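Dye-decolorizing peroxidase Tfu_3078 (Thermobifida fusca, PDB 5FW4) uses heme b and hydrogen peroxide to oxidise many compounds, anthraquinone dyes above all, though its physiological substrate is unknown. Local coordinates at residues 99-104 against 152-157. Residues are numbered along the deposited sequence; the frame is centred on the assembly and turned at random.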
loop_
_atom_site.group_PDB
_atom_site.type_symbol
_atom_site.label_atom_id
_atom_site.label_comp_id
_atom_site.label_asym_id
_atom_site.label_seq_id
_atom_site.Cartn_x
_atom_site.Cartn_y
_atom_site.Cartn_z
ATOM N N THR A 99 29.678 -8.388 -20.176
ATOM C CA THR A 99 28.629 -7.363 -20.124
ATOM C C THR A 99 27.810 -7.468 -18.824
ATOM O O THR A 99 27.329 -6.472 -18.326
ATOM C CB THR A 99 27.652 -7.453 -21.309
ATOM O OG1 THR A 99 27.209 -8.808 -21.473
ATOM C CG2 THR A 99 28.324 -6.948 -22.595
ATOM N N ALA A 100 27.650 -8.682 -18.297
ATOM C CA ALA A 100 26.935 -8.885 -17.034
ATOM C C ALA A 100 27.670 -8.090 -15.949
ATOM O O ALA A 100 27.077 -7.245 -15.269
ATOM C CB ALA A 100 26.873 -10.361 -16.673
ATOM N N ARG A 101 28.972 -8.329 -15.839
ATOM C CA ARG A 101 29.787 -7.696 -14.816
ATOM C C ARG A 101 29.867 -6.157 -14.979
ATOM O O ARG A 101 29.873 -5.432 -13.988
ATOM C CB ARG A 101 31.184 -8.348 -14.787
ATOM C CG ARG A 101 32.045 -7.936 -13.609
ATOM C CD ARG A 101 33.428 -8.568 -13.621
ATOM N NE ARG A 101 33.420 -10.005 -13.327
ATOM C CZ ARG A 101 33.614 -10.563 -12.122
ATOM N NH1 ARG A 101 33.844 -9.828 -11.030
ATOM N NH2 ARG A 101 33.586 -11.888 -12.012
ATOM N N ASP A 102 29.912 -5.660 -16.216
ATOM C CA ASP A 102 29.863 -4.214 -16.462
ATOM C C ASP A 102 28.539 -3.606 -15.991
ATOM O O ASP A 102 28.535 -2.553 -15.354
ATOM C CB ASP A 102 30.044 -3.877 -17.957
ATOM C CG ASP A 102 31.457 -4.078 -18.446
ATOM O OD1 ASP A 102 32.410 -4.159 -17.624
ATOM O OD2 ASP A 102 31.612 -4.149 -19.682
ATOM N N SER A 103 27.423 -4.245 -16.336
ATOM C CA SER A 103 26.100 -3.755 -15.927
ATOM C C SER A 103 25.915 -3.821 -14.391
ATOM O O SER A 103 25.305 -2.943 -13.789
ATOM C CB SER A 103 24.969 -4.550 -16.619
ATOM O OG SER A 103 24.789 -4.194 -17.984
ATOM N N ALA A 104 26.436 -4.868 -13.767
ATOM C CA ALA A 104 26.424 -4.969 -12.297
ATOM C C ALA A 104 27.221 -3.821 -11.639
ATOM O O ALA A 104 26.785 -3.220 -10.648
ATOM C CB ALA A 104 26.971 -6.323 -11.870
ATOM N N SER A 152 26.545 -16.164 -10.562
ATOM C CA SER A 152 26.465 -16.991 -11.744
ATOM C C SER A 152 26.608 -16.133 -13.005
ATOM O O SER A 152 27.454 -16.400 -13.822
ATOM C CB SER A 152 25.153 -17.769 -11.765
ATOM O OG SER A 152 25.034 -18.530 -10.577
ATOM N N ALA A 153 25.791 -15.101 -13.146
ATOM C CA ALA A 153 25.845 -14.259 -14.342
ATOM C C ALA A 153 27.223 -13.722 -14.645
ATOM O O ALA A 153 27.612 -13.669 -15.791
ATOM C CB ALA A 153 24.871 -13.099 -14.223
ATOM N N ILE A 154 27.949 -13.282 -13.619
ATOM C CA ILE A 154 29.251 -12.655 -13.846
ATOM C C ILE A 154 30.417 -13.666 -13.792
ATOM O O ILE A 154 31.586 -13.283 -13.853
ATOM C CB ILE A 154 29.449 -11.418 -12.923
ATOM C CG1 ILE A 154 29.590 -11.816 -11.438
ATOM C CG2 ILE A 154 28.301 -10.438 -13.122
ATOM C CD1 ILE A 154 30.190 -10.728 -10.591
ATOM N N ASP A 155 30.074 -14.952 -13.713
ATOM C CA ASP A 155 31.033 -16.051 -13.742
ATOM C C ASP A 155 31.958 -15.936 -12.536
ATOM O O ASP A 155 33.171 -16.005 -12.664
ATOM C CB ASP A 155 31.811 -16.063 -15.080
ATOM C CG ASP A 155 32.793 -17.231 -15.202
ATOM O OD1 ASP A 155 32.564 -18.293 -14.582
ATOM O OD2 ASP A 155 33.793 -17.080 -15.939
ATOM N N ALA A 156 31.367 -15.757 -11.360
ATOM C CA ALA A 156 32.146 -15.524 -10.149
ATOM C C ALA A 156 31.714 -16.471 -9.035
ATOM O O ALA A 156 31.629 -16.062 -7.879
ATOM C CB ALA A 156 31.992 -14.074 -9.700
ATOM N N GLU A 157 31.436 -17.728 -9.380
ATOM C CA GLU A 157 30.993 -18.721 -8.392
ATOM C C GLU A 157 32.066 -18.998 -7.330
ATOM O O GLU A 157 31.733 -19.308 -6.171
ATOM C CB GLU A 157 30.564 -20.018 -9.076
ATOM C CG GLU A 157 29.198 -19.960 -9.750
ATOM C CD GLU A 157 28.047 -19.868 -8.756
ATOM O OE1 GLU A 157 28.299 -19.665 -7.544
ATOM O OE2 GLU A 157 26.879 -19.992 -9.181
HETATM O O HOH W 1 32.999 -10.940 -15.732
#
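Arg-101, near the start of helix 97-120, lies across Ile-154, just where helix 148-153 gives out. Arg-101 CB rests 3.9 Å from Ile-154 CG2, the methyl that also meets Ala-100 CB at 3.8 Å. With CG anti to the backbone N (chi1 -170°), the chain runs out extended, then bends at chi3 (-71°), which turns one face of the guanidinium to Ile-154 CD1, off-centre and 3.8 Å from Arg-101 CZ. Arg-101 NE gives its hydrogen to a water whose O lies 2.6 Å away in the guanidinium plane; the water passes a weak bond on to Ile-154 O. NH1 turns to Ile-428 O, near the C-terminus. Arg-101 NH2 makes a weak, bent bond to Ile-154 O (3.1 Å, 135°). Arg-101 NH2 also touches Ala-156 CB at 3.6 Å. A Schellman motif closes this helix end, with Asp-155 at positive phi as C-prime. A leucine in place of Arg-101 would probably cost Ile-154 O the weak bond from NH2 and cut the tie to Ile-428. Within the N-terminal Dyp-type peroxidase region, where Leu-89 of strand 81-89 packs on Ala-100 and Ala-153, one guanidinium thus links two helices and Ile-428 through backbone carbonyls, well away from the heme.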